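Local coordinates for envelope polyprotein (Puumala orthohantavirus, PDB 5FXU) that forms the membrane-distal ectodomain of the hantaviral Gn glycoprotein, which with Gc probably builds the surface spikes used for cell entry and seen by antibodies, at residues Leu114-Thr119 against Tyr321-Gly326; Trp60-Lys65 against Pro325-Glu330; Leu306-Gly311 against Pro342-Gly347. All blocks are in the same frame, centred on the assembly; numbering follows the deposited sequence.

Contact 1 (Leu114-Thr119 against Tyr321-Gly326); sequences LSCNQT and YIWAPG. With NAG (2-acetamido-2-deoxy-beta-D-glucopyranose), chain C.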
loop_
_atom_site.group_PDB
_atom_site.type_symbol
_atom_site.label_atom_id
_atom_site.label_comp_id
_atom_site.label_asym_id
_atom_site.label_seq_id
_atom_site.Cartn_x
_atom_site.Cartn_y
_atom_site.Cartn_z
ATOM N N LEU A 114 1.193 7.208 4.870
ATOM C CA LEU A 114 1.484 7.851 6.166
ATOM C C LEU A 114 1.287 6.862 7.300
ATOM O O LEU A 114 0.308 6.146 7.314
ATOM C CB LEU A 114 0.562 9.030 6.410
ATOM C CG LEU A 114 0.561 10.129 5.361
ATOM C CD1 LEU A 114 -0.573 11.115 5.596
ATOM C CD2 LEU A 114 1.895 10.834 5.375
ATOM N N SER A 115 2.247 6.832 8.219
ATOM C CA SER A 115 2.200 6.007 9.398
ATOM C C SER A 115 2.352 7.011 10.525
ATOM O O SER A 115 3.415 7.617 10.658
ATOM C CB SER A 115 3.336 4.984 9.432
ATOM O OG SER A 115 3.232 4.078 8.358
ATOM N N CYS A 116 1.303 7.163 11.327
ATOM C CA CYS A 116 1.172 8.287 12.243
ATOM C C CYS A 116 0.715 7.889 13.658
ATOM O O CYS A 116 -0.077 6.965 13.839
ATOM C CB CYS A 116 0.115 9.227 11.702
ATOM S SG CYS A 116 0.326 9.771 10.006
ATOM N N ASN A 117 1.201 8.611 14.645
ATOM C CA ASN A 117 0.600 8.597 15.980
ATOM C C ASN A 117 -0.203 9.876 16.084
ATOM O O ASN A 117 -0.404 10.533 15.071
ATOM C CB ASN A 117 1.658 8.390 17.079
ATOM C CG ASN A 117 2.657 9.533 17.191
ATOM O OD1 ASN A 117 2.425 10.645 16.704
ATOM N ND2 ASN A 117 3.779 9.253 17.838
ATOM N N GLN A 118 -0.654 10.251 17.280
ATOM C CA GLN A 118 -1.424 11.501 17.439
ATOM C C GLN A 118 -0.729 12.783 16.977
ATOM O O GLN A 118 -1.389 13.696 16.506
ATOM C CB GLN A 118 -1.831 11.695 18.902
ATOM C CG GLN A 118 -2.883 10.742 19.393
ATOM C CD GLN A 118 -2.930 10.743 20.890
ATOM O OE1 GLN A 118 -1.974 10.313 21.527
ATOM N NE2 GLN A 118 -4.040 11.191 21.463
ATOM N N THR A 119 0.586 12.853 17.135
ATOM C CA THR A 119 1.326 14.108 16.943
ATOM C C THR A 119 2.268 14.126 15.743
ATOM O O THR A 119 2.617 15.197 15.266
ATOM C CB THR A 119 2.138 14.453 18.212
ATOM O OG1 THR A 119 3.004 13.357 18.576
ATOM C CG2 THR A 119 1.195 14.708 19.367
ATOM N N TYR A 321 -12.423 7.347 2.275
ATOM C CA TYR A 321 -11.021 7.256 2.650
ATOM C C TYR A 321 -10.810 7.828 4.041
ATOM O O TYR A 321 -11.370 8.858 4.384
ATOM C CB TYR A 321 -10.128 7.989 1.634
ATOM C CG TYR A 321 -10.058 7.346 0.283
ATOM C CD1 TYR A 321 -9.178 6.318 0.048
ATOM C CD2 TYR A 321 -10.870 7.780 -0.778
ATOM C CE1 TYR A 321 -9.095 5.715 -1.198
ATOM C CE2 TYR A 321 -10.802 7.185 -2.037
ATOM C CZ TYR A 321 -9.907 6.141 -2.239
ATOM O OH TYR A 321 -9.821 5.498 -3.453
ATOM N N ILE A 322 -9.993 7.154 4.823
ATOM C CA ILE A 322 -9.755 7.504 6.213
ATOM C C ILE A 322 -8.286 7.681 6.489
ATOM O O ILE A 322 -7.476 6.922 6.032
ATOM C CB ILE A 322 -10.324 6.425 7.159
ATOM C CG1 ILE A 322 -11.843 6.458 7.073
ATOM C CG2 ILE A 322 -9.971 6.698 8.618
ATOM C CD1 ILE A 322 -12.387 5.105 6.788
ATOM N N TRP A 323 -7.976 8.735 7.221
ATOM C CA TRP A 323 -6.684 8.969 7.785
ATOM C C TRP A 323 -6.867 9.032 9.309
ATOM O O TRP A 323 -7.545 9.923 9.808
ATOM C CB TRP A 323 -6.138 10.297 7.254
ATOM C CG TRP A 323 -4.829 10.679 7.842
ATOM C CD1 TRP A 323 -3.813 9.865 8.160
ATOM C CD2 TRP A 323 -4.405 12.001 8.155
ATOM N NE1 TRP A 323 -2.788 10.584 8.667
ATOM C CE2 TRP A 323 -3.127 11.907 8.674
ATOM C CE3 TRP A 323 -4.991 13.261 8.021
ATOM C CZ2 TRP A 323 -2.399 13.021 9.076
ATOM C CZ3 TRP A 323 -4.285 14.369 8.413
ATOM C CH2 TRP A 323 -2.994 14.244 8.942
ATOM N N ALA A 324 -6.259 8.093 10.034
ATOM C CA ALA A 324 -6.514 7.934 11.452
ATOM C C ALA A 324 -5.245 7.941 12.282
ATOM O O ALA A 324 -4.769 6.901 12.715
ATOM C CB ALA A 324 -7.323 6.670 11.690
ATOM N N PRO A 325 -4.684 9.123 12.500
ATOM C CA PRO A 325 -3.428 9.176 13.234
ATOM C C PRO A 325 -3.637 8.820 14.683
ATOM O O PRO A 325 -4.597 9.285 15.301
ATOM C CB PRO A 325 -2.977 10.618 13.088
ATOM C CG PRO A 325 -4.116 11.383 12.532
ATOM C CD PRO A 325 -5.024 10.410 11.858
ATOM N N GLY A 326 -2.764 7.963 15.195
ATOM C CA GLY A 326 -2.853 7.471 16.563
ATOM C C GLY A 326 -3.880 6.367 16.762
ATOM O O GLY A 326 -4.155 5.994 17.881
HETATM C C1 NAG C . 4.829 10.219 18.036
HETATM C C2 NAG C . 4.914 10.368 19.549
HETATM C C3 NAG C . 6.066 11.290 19.925
HETATM C C4 NAG C . 7.379 11.015 19.176
HETATM C C5 NAG C . 7.152 10.645 17.697
HETATM C C6 NAG C . 8.360 10.032 16.989
HETATM C C7 NAG C . 2.928 10.373 21.001
HETATM C C8 NAG C . 1.721 11.170 21.375
HETATM N N2 NAG C . 3.691 10.955 20.074
HETATM O O3 NAG C . 6.261 11.190 21.335
HETATM O O4 NAG C . 8.082 12.264 19.283
HETATM O O5 NAG C . 6.076 9.704 17.593
HETATM O O6 NAG C . 8.489 8.653 17.360
HETATM O O7 NAG C . 3.159 9.288 21.520
HETATM O O HOH W 1 -2.342 5.260 12.963
#

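Contact 2 (Trp60-Lys65 against Pro325-Glu330); sequences WTWEMK and PGIIME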
loop_
_atom_site.group_PDB
_atom_site.type_symbol
_atom_site.label_atom_id
_atom_site.label_comp_id
_atom_site.label_asym_id
_atom_site.label_seq_id
_atom_site.Cartn_x
_atom_site.Cartn_y
_atom_site.Cartn_z
ATOM N N TRP A 60 -9.672 11.196 11.346
ATOM C CA TRP A 60 -10.237 10.646 12.544
ATOM C C TRP A 60 -9.130 10.592 13.593
ATOM O O TRP A 60 -8.115 9.948 13.387
ATOM C CB TRP A 60 -10.766 9.236 12.245
ATOM C CG TRP A 60 -11.376 8.538 13.421
ATOM C CD1 TRP A 60 -12.089 9.117 14.443
ATOM C CD2 TRP A 60 -11.349 7.132 13.700
ATOM N NE1 TRP A 60 -12.465 8.173 15.359
ATOM C CE2 TRP A 60 -12.037 6.940 14.930
ATOM C CE3 TRP A 60 -10.810 6.026 13.056
ATOM C CZ2 TRP A 60 -12.212 5.661 15.506
ATOM C CZ3 TRP A 60 -10.973 4.775 13.624
ATOM C CH2 TRP A 60 -11.672 4.601 14.840
ATOM N N THR A 61 -9.344 11.269 14.726
ATOM C CA THR A 61 -8.304 11.492 15.752
ATOM C C THR A 61 -8.861 11.192 17.157
ATOM O O THR A 61 -10.056 11.224 17.359
ATOM C CB THR A 61 -7.813 12.961 15.717
ATOM O OG1 THR A 61 -8.931 13.855 15.800
ATOM C CG2 THR A 61 -7.111 13.242 14.452
ATOM N N TRP A 62 -7.996 10.912 18.119
ATOM C CA TRP A 62 -8.438 10.685 19.492
ATOM C C TRP A 62 -7.694 11.588 20.477
ATOM O O TRP A 62 -6.555 11.959 20.207
ATOM C CB TRP A 62 -8.277 9.209 19.864
ATOM C CG TRP A 62 -6.879 8.735 20.196
ATOM C CD1 TRP A 62 -5.975 8.195 19.340
ATOM C CD2 TRP A 62 -6.271 8.703 21.489
ATOM N NE1 TRP A 62 -4.829 7.872 20.004
ATOM C CE2 TRP A 62 -4.988 8.149 21.331
ATOM C CE3 TRP A 62 -6.679 9.108 22.761
ATOM C CZ2 TRP A 62 -4.092 7.990 22.406
ATOM C CZ3 TRP A 62 -5.803 8.930 23.843
ATOM C CH2 TRP A 62 -4.526 8.371 23.655
ATOM N N GLU A 63 -8.362 11.918 21.602
ATOM C CA GLU A 63 -7.787 12.665 22.721
ATOM C C GLU A 63 -8.160 11.980 24.026
ATOM O O GLU A 63 -9.245 11.447 24.145
ATOM C CB GLU A 63 -8.319 14.105 22.768
ATOM C CG GLU A 63 -8.091 14.885 21.485
ATOM C CD GLU A 63 -8.372 16.394 21.577
ATOM O OE1 GLU A 63 -9.222 16.843 22.392
ATOM O OE2 GLU A 63 -7.729 17.142 20.797
ATOM N N MET A 64 -7.272 12.007 25.008
ATOM C CA MET A 64 -7.648 11.600 26.340
ATOM C C MET A 64 -8.729 12.535 26.941
ATOM O O MET A 64 -8.700 13.754 26.757
ATOM C CB MET A 64 -6.439 11.543 27.273
ATOM C CG MET A 64 -6.848 11.113 28.673
ATOM S SD MET A 64 -5.489 10.791 29.788
ATOM C CE MET A 64 -6.447 10.562 31.270
ATOM N N LYS A 65 -9.663 11.929 27.663
ATOM C CA LYS A 65 -10.739 12.620 28.352
ATOM C C LYS A 65 -10.969 11.989 29.724
ATOM O O LYS A 65 -10.603 10.852 29.949
ATOM C CB LYS A 65 -12.016 12.526 27.522
ATOM C CG LYS A 65 -13.123 13.460 27.970
ATOM C CD LYS A 65 -13.942 13.995 26.798
ATOM C CE LYS A 65 -14.914 15.101 27.226
ATOM N NZ LYS A 65 -16.088 14.568 27.985
ATOM N N PRO A 325 -4.684 9.123 12.500
ATOM C CA PRO A 325 -3.428 9.176 13.234
ATOM C C PRO A 325 -3.637 8.820 14.683
ATOM O O PRO A 325 -4.597 9.285 15.301
ATOM C CB PRO A 325 -2.977 10.618 13.088
ATOM C CG PRO A 325 -4.116 11.383 12.532
ATOM C CD PRO A 325 -5.024 10.410 11.858
ATOM N N GLY A 326 -2.764 7.963 15.195
ATOM C CA GLY A 326 -2.853 7.471 16.563
ATOM C C GLY A 326 -3.880 6.367 16.762
ATOM O O GLY A 326 -4.155 5.994 17.881
ATOM N N ILE A 327 -4.449 5.835 15.686
ATOM C CA ILE A 327 -5.443 4.756 15.774
ATOM C C ILE A 327 -5.120 3.658 14.755
ATOM O O ILE A 327 -4.956 3.947 13.576
ATOM C CB ILE A 327 -6.856 5.263 15.455
ATOM C CG1 ILE A 327 -7.226 6.428 16.383
ATOM C CG2 ILE A 327 -7.871 4.122 15.558
ATOM C CD1 ILE A 327 -8.522 7.123 16.036
ATOM N N ILE A 328 -5.057 2.409 15.211
ATOM C CA ILE A 328 -4.996 1.267 14.310
ATOM C C ILE A 328 -6.434 0.954 13.912
ATOM O O ILE A 328 -7.176 0.360 14.714
ATOM C CB ILE A 328 -4.353 0.040 14.974
ATOM C CG1 ILE A 328 -2.955 0.395 15.464
ATOM C CG2 ILE A 328 -4.294 -1.148 13.977
ATOM C CD1 ILE A 328 -2.368 -0.609 16.418
ATOM N N MET A 329 -6.832 1.373 12.706
ATOM C CA MET A 329 -8.203 1.149 12.248
ATOM C C MET A 329 -8.492 -0.367 12.074
ATOM O O MET A 329 -7.590 -1.180 11.814
ATOM C CB MET A 329 -8.567 2.010 11.016
ATOM C CG MET A 329 -7.785 1.694 9.768
ATOM S SD MET A 329 -8.229 2.901 8.508
ATOM C CE MET A 329 -6.686 3.793 8.500
ATOM N N GLU A 330 -9.737 -0.755 12.337
ATOM C CA GLU A 330 -10.123 -2.165 12.332
ATOM C C GLU A 330 -9.880 -2.744 10.941
ATOM O O GLU A 330 -10.486 -2.303 9.976
ATOM C CB GLU A 330 -11.604 -2.305 12.696
ATOM C CG GLU A 330 -12.157 -3.735 12.710
ATOM C CD GLU A 330 -11.448 -4.565 13.754
ATOM O OE1 GLU A 330 -11.862 -4.534 14.949
ATOM O OE2 GLU A 330 -10.424 -5.174 13.390
HETATM O O HOH W 2 -5.442 11.254 17.008
#

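Contact 3 (Leu306-Gly311 against Pro342-Gly347); sequences LYTSTG and PLTWTG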
loop_
_atom_site.group_PDB
_atom_site.type_symbol
_atom_site.label_atom_id
_atom_site.label_comp_id
_atom_site.label_asym_id
_atom_site.label_seq_id
_atom_site.Cartn_x
_atom_site.Cartn_y
_atom_site.Cartn_z
ATOM N N LEU A 306 3.621 2.546 13.963
ATOM C CA LEU A 306 4.119 1.267 13.506
ATOM C C LEU A 306 3.502 0.906 12.145
ATOM O O LEU A 306 4.219 0.699 11.176
ATOM C CB LEU A 306 3.832 0.209 14.552
ATOM C CG LEU A 306 4.628 -1.093 14.462
ATOM C CD1 LEU A 306 6.129 -0.851 14.582
ATOM C CD2 LEU A 306 4.174 -2.032 15.569
ATOM N N TYR A 307 2.181 0.878 12.074
ATOM C CA TYR A 307 1.460 0.588 10.834
ATOM C C TYR A 307 1.089 1.878 10.117
ATOM O O TYR A 307 1.127 2.955 10.688
ATOM C CB TYR A 307 0.199 -0.218 11.146
ATOM C CG TYR A 307 0.473 -1.464 11.959
ATOM C CD1 TYR A 307 1.337 -2.435 11.485
ATOM C CD2 TYR A 307 -0.141 -1.675 13.193
ATOM C CE1 TYR A 307 1.606 -3.573 12.218
ATOM C CE2 TYR A 307 0.116 -2.812 13.937
ATOM C CZ TYR A 307 0.994 -3.754 13.438
ATOM O OH TYR A 307 1.287 -4.872 14.167
ATOM N N THR A 308 0.686 1.749 8.866
ATOM C CA THR A 308 0.119 2.852 8.134
ATOM C C THR A 308 -1.202 3.273 8.777
ATOM O O THR A 308 -1.871 2.462 9.416
ATOM C CB THR A 308 -0.106 2.493 6.626
ATOM O OG1 THR A 308 -0.998 1.391 6.502
ATOM C CG2 THR A 308 1.195 2.150 5.947
ATOM N N SER A 309 -1.584 4.525 8.566
ATOM C CA SER A 309 -2.759 5.120 9.182
ATOM C C SER A 309 -3.813 5.468 8.140
ATOM O O SER A 309 -4.698 6.262 8.423
ATOM C CB SER A 309 -2.358 6.397 9.919
ATOM O OG SER A 309 -1.207 6.193 10.709
ATOM N N THR A 310 -3.754 4.856 6.958
ATOM C CA THR A 310 -4.704 5.163 5.879
ATOM C C THR A 310 -5.455 3.906 5.415
ATOM O O THR A 310 -4.905 2.808 5.391
ATOM C CB THR A 310 -3.986 5.750 4.669
ATOM O OG1 THR A 310 -2.974 4.829 4.264
ATOM C CG2 THR A 310 -3.324 7.096 5.008
ATOM N N GLY A 311 -6.723 4.084 5.078
ATOM C CA GLY A 311 -7.517 3.005 4.521
ATOM C C GLY A 311 -8.842 3.481 3.973
ATOM O O GLY A 311 -9.092 4.680 3.886
ATOM N N PRO A 342 -6.519 -1.448 4.018
ATOM C CA PRO A 342 -5.456 -0.459 3.969
ATOM C C PRO A 342 -5.150 -0.008 2.538
ATOM O O PRO A 342 -5.312 -0.796 1.589
ATOM C CB PRO A 342 -4.277 -1.199 4.584
ATOM C CG PRO A 342 -4.533 -2.651 4.246
ATOM C CD PRO A 342 -6.018 -2.801 4.328
ATOM N N LEU A 343 -4.686 1.238 2.400
ATOM C CA LEU A 343 -4.341 1.815 1.097
ATOM C C LEU A 343 -3.122 1.169 0.461
ATOM O O LEU A 343 -3.081 0.987 -0.757
ATOM C CB LEU A 343 -4.115 3.330 1.194
ATOM C CG LEU A 343 -5.314 4.214 1.468
ATOM C CD1 LEU A 343 -5.036 5.583 0.851
ATOM C CD2 LEU A 343 -6.637 3.672 0.960
ATOM N N THR A 344 -2.127 0.869 1.285
ATOM C CA THR A 344 -0.954 0.115 0.868
ATOM C C THR A 344 -0.732 -1.032 1.831
ATOM O O THR A 344 -1.198 -0.990 2.964
ATOM C CB THR A 344 0.322 0.963 0.837
ATOM O OG1 THR A 344 0.737 1.269 2.178
ATOM C CG2 THR A 344 0.093 2.248 0.034
ATOM N N TRP A 345 -0.046 -2.058 1.353
ATOM C CA TRP A 345 0.182 -3.276 2.126
ATOM C C TRP A 345 1.508 -3.879 1.689
ATOM O O TRP A 345 1.743 -4.064 0.489
ATOM C CB TRP A 345 -0.947 -4.291 1.896
ATOM C CG TRP A 345 -0.823 -5.533 2.750
ATOM C CD1 TRP A 345 -1.349 -5.718 3.982
ATOM C CD2 TRP A 345 -0.124 -6.733 2.424
ATOM N NE1 TRP A 345 -1.029 -6.970 4.456
ATOM C CE2 TRP A 345 -0.269 -7.615 3.520
ATOM C CE3 TRP A 345 0.611 -7.157 1.309
ATOM C CZ2 TRP A 345 0.295 -8.909 3.540
ATOM C CZ3 TRP A 345 1.177 -8.453 1.319
ATOM C CH2 TRP A 345 1.010 -9.308 2.424
ATOM N N THR A 346 2.364 -4.147 2.665
ATOM C CA THR A 346 3.677 -4.703 2.439
ATOM C C THR A 346 3.772 -5.994 3.248
ATOM O O THR A 346 3.480 -6.023 4.450
ATOM C CB THR A 346 4.792 -3.695 2.823
ATOM O OG1 THR A 346 4.638 -2.489 2.047
ATOM C CG2 THR A 346 6.161 -4.261 2.529
ATOM N N GLY A 347 4.152 -7.073 2.566
ATOM C CA GLY A 347 4.357 -8.365 3.203
ATOM C C GLY A 347 5.278 -9.260 2.411
ATOM O O GLY A 347 5.978 -8.802 1.524
HETATM O O HOH W 3 -2.262 2.099 4.252
#

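Contact 1 (Leu114-Thr119 against Tyr321-Gly326)
The indole of W323 is met by two side chains of the 114-119 segment in quite different ways. L114 lays CD1 over one face, 4.2 Å from the centroid of the five-membered ring, a CH-pi contact displaced toward the rim. C116 instead brings its sulfur to the edge, in the ring plane, with SG 3.5 Å from W323 NE1: a Cys sulfur-aromatic contact. That sulfur is already committed to the disulfide with C121, and the buried NE1 has no hydrogen-bond partner in the model. The indole reaches both because its CG lies opposite the backbone N (chi1 177°), which carries the ring out toward L114 and C116. P325 CD, from the same segment as the indole, lies over the opposite face, toward the rim.

P325 also turns CB against C116 CB at 3.7 Å, and one residue on, the two segments are joined by a backbone hydrogen bond, G326 N to C116 O, 3.2 Å long. The bond is nearly straight at the hydrogen (165°), although the donor stands well above the carbonyl plane. A water lies within hydrogen-bonding distance of both C116 O and A324 O and bridges the two carbonyls. G326 takes a positive phi where N117 and Q118 press close.

Outward from this, N117 OD1 accepts from T119 N at 2.9 Å and also from A120 N, while ND2 is bonded to C1 of the N-acetylglucosamine, whose N2 donates to T119 OG1. Here an Asx turn at an N-glycosylation sequon (N-Q-T) forms part of the tight connection of the hairpin of strands 107-116 and 120-130, which the C116-C121 disulfide closes.

Contact 2 (Trp60-Lys65 against Pro325-Glu330)
Two indoles of strand 54-64, W60 and W62, receive the side chain of I327 between them: W60 offers a face, whereas W62 is met obliquely. Over that face of W60 stands I327 CD1, almost on the ring normal (13° off) and 3.7 Å from the centroid of the six-membered ring. I327 CG2 touches the far rim at W60 CZ3, also at 3.7 Å, so both branches of the isoleucine bear on one indole. M329 CB comes more loosely to the edge of that ring, near its plane. W62 meets I327 CG1 through CD1, while G326 lies at its edge: NE1 approaches G326 O at 2.9 Å, a weak hydrogen bond bent to 120°. NE1 makes a second weak hydrogen bond, to F301 O of strand 296-302.

With CG1 opposite the carbonyl carbon (chi1 -56°), that branch of I327 passes W62 CD1 and carries CD1 over W60, while CG2 reaches the W60 rim. Around this core, T61 CG2 rests on P325 CG at 4.0 Å, and a water joins the backbones, accepting from W62 N at 2.8 Å and donating to P325 O at 2.7 Å.

The 60-64 part of strand 54-64 and strand 327-329 do not pair directly; their segment axes are 8.9 Å apart, with side chains between them. V283 of strand 278-285 adds to the packing on both W60 and I327. The chemistry is chiefly apolar: dispersion over the W60 face probably supplies most of the cohesion, and the weak indole bond and the water bridge give some polar support.

Contact 3 (Leu306-Gly311 against Pro342-Gly347)
Where T310-G311 runs beside P342-L343, the chain forms the beginning of an antiparallel beta pairing between strands 310-313 and 340-354. G311 and P342 are a non-hydrogen-bonded pair, their CA atoms 4.1 Å apart, and P342 has no N-H to offer in any case. The direct polar link comes from the next residue: L343 N donates to T310 O over 3.4 Å, a weak bond although nearly straight at 162°.

Apolar packing is carried by L343. Its side chain crosses that of T310 at about a right angle, bringing CB within 3.6 Å of T310 OG1 and CG close to T310 CB. The leucine's two methyls then part: CD1 stays alongside T310 CB, whereas CD2 lies against the backbone of G311, 3.7 Å from its CA. Beyond the pair, L195 of strand 185-197 and L93 continue the apolar surroundings of this leucine. At the other end of the contact, T308 CG2 approaches T344 OG1 at 3.9 Å.

Polar side chains are organised by D113 of strand 107-116. One of its carboxylate oxygens is hydrogen-bonded to T310 OG1 and the other to T344 OG1, so a single acidic group ties threonines from both segments to a third strand. In T310 and T344 alike the hydroxyl lies between backbone N and carbonyl carbon (chi1 56° and 71°), which turns both toward D113.

Water completes the junction. One molecule accepts a hydrogen bond from T308 OG1 at 2.7 Å, donates one to T310 OG1 at 2.8 Å, and accepts from T344 N at the longer distance of 3.2 Å.

In the fold
The three contacts illustrate how a beta-rich viral ectodomain is knit by its late segments. Contacts 1 and 2 have centres about 8 Å apart and share P325 and G326, the turn between strands 321-323 and 327-329; W323 O and W60 N are probably hydrogen-bonded. Contact 3, nearer the centre of the chain, has its own centre about 10 Å from that of contact 1 and about 15 Å from that of contact 2. Strand 310-313 joins it to the others by pairing with both 321-323 and 340-354. In sequence, 60-65 and 114-119 come first, then 306-311, 321-330 and 342-347. Late segments thus pack on early strands in contacts 1 and 2 and on each other in contact 3.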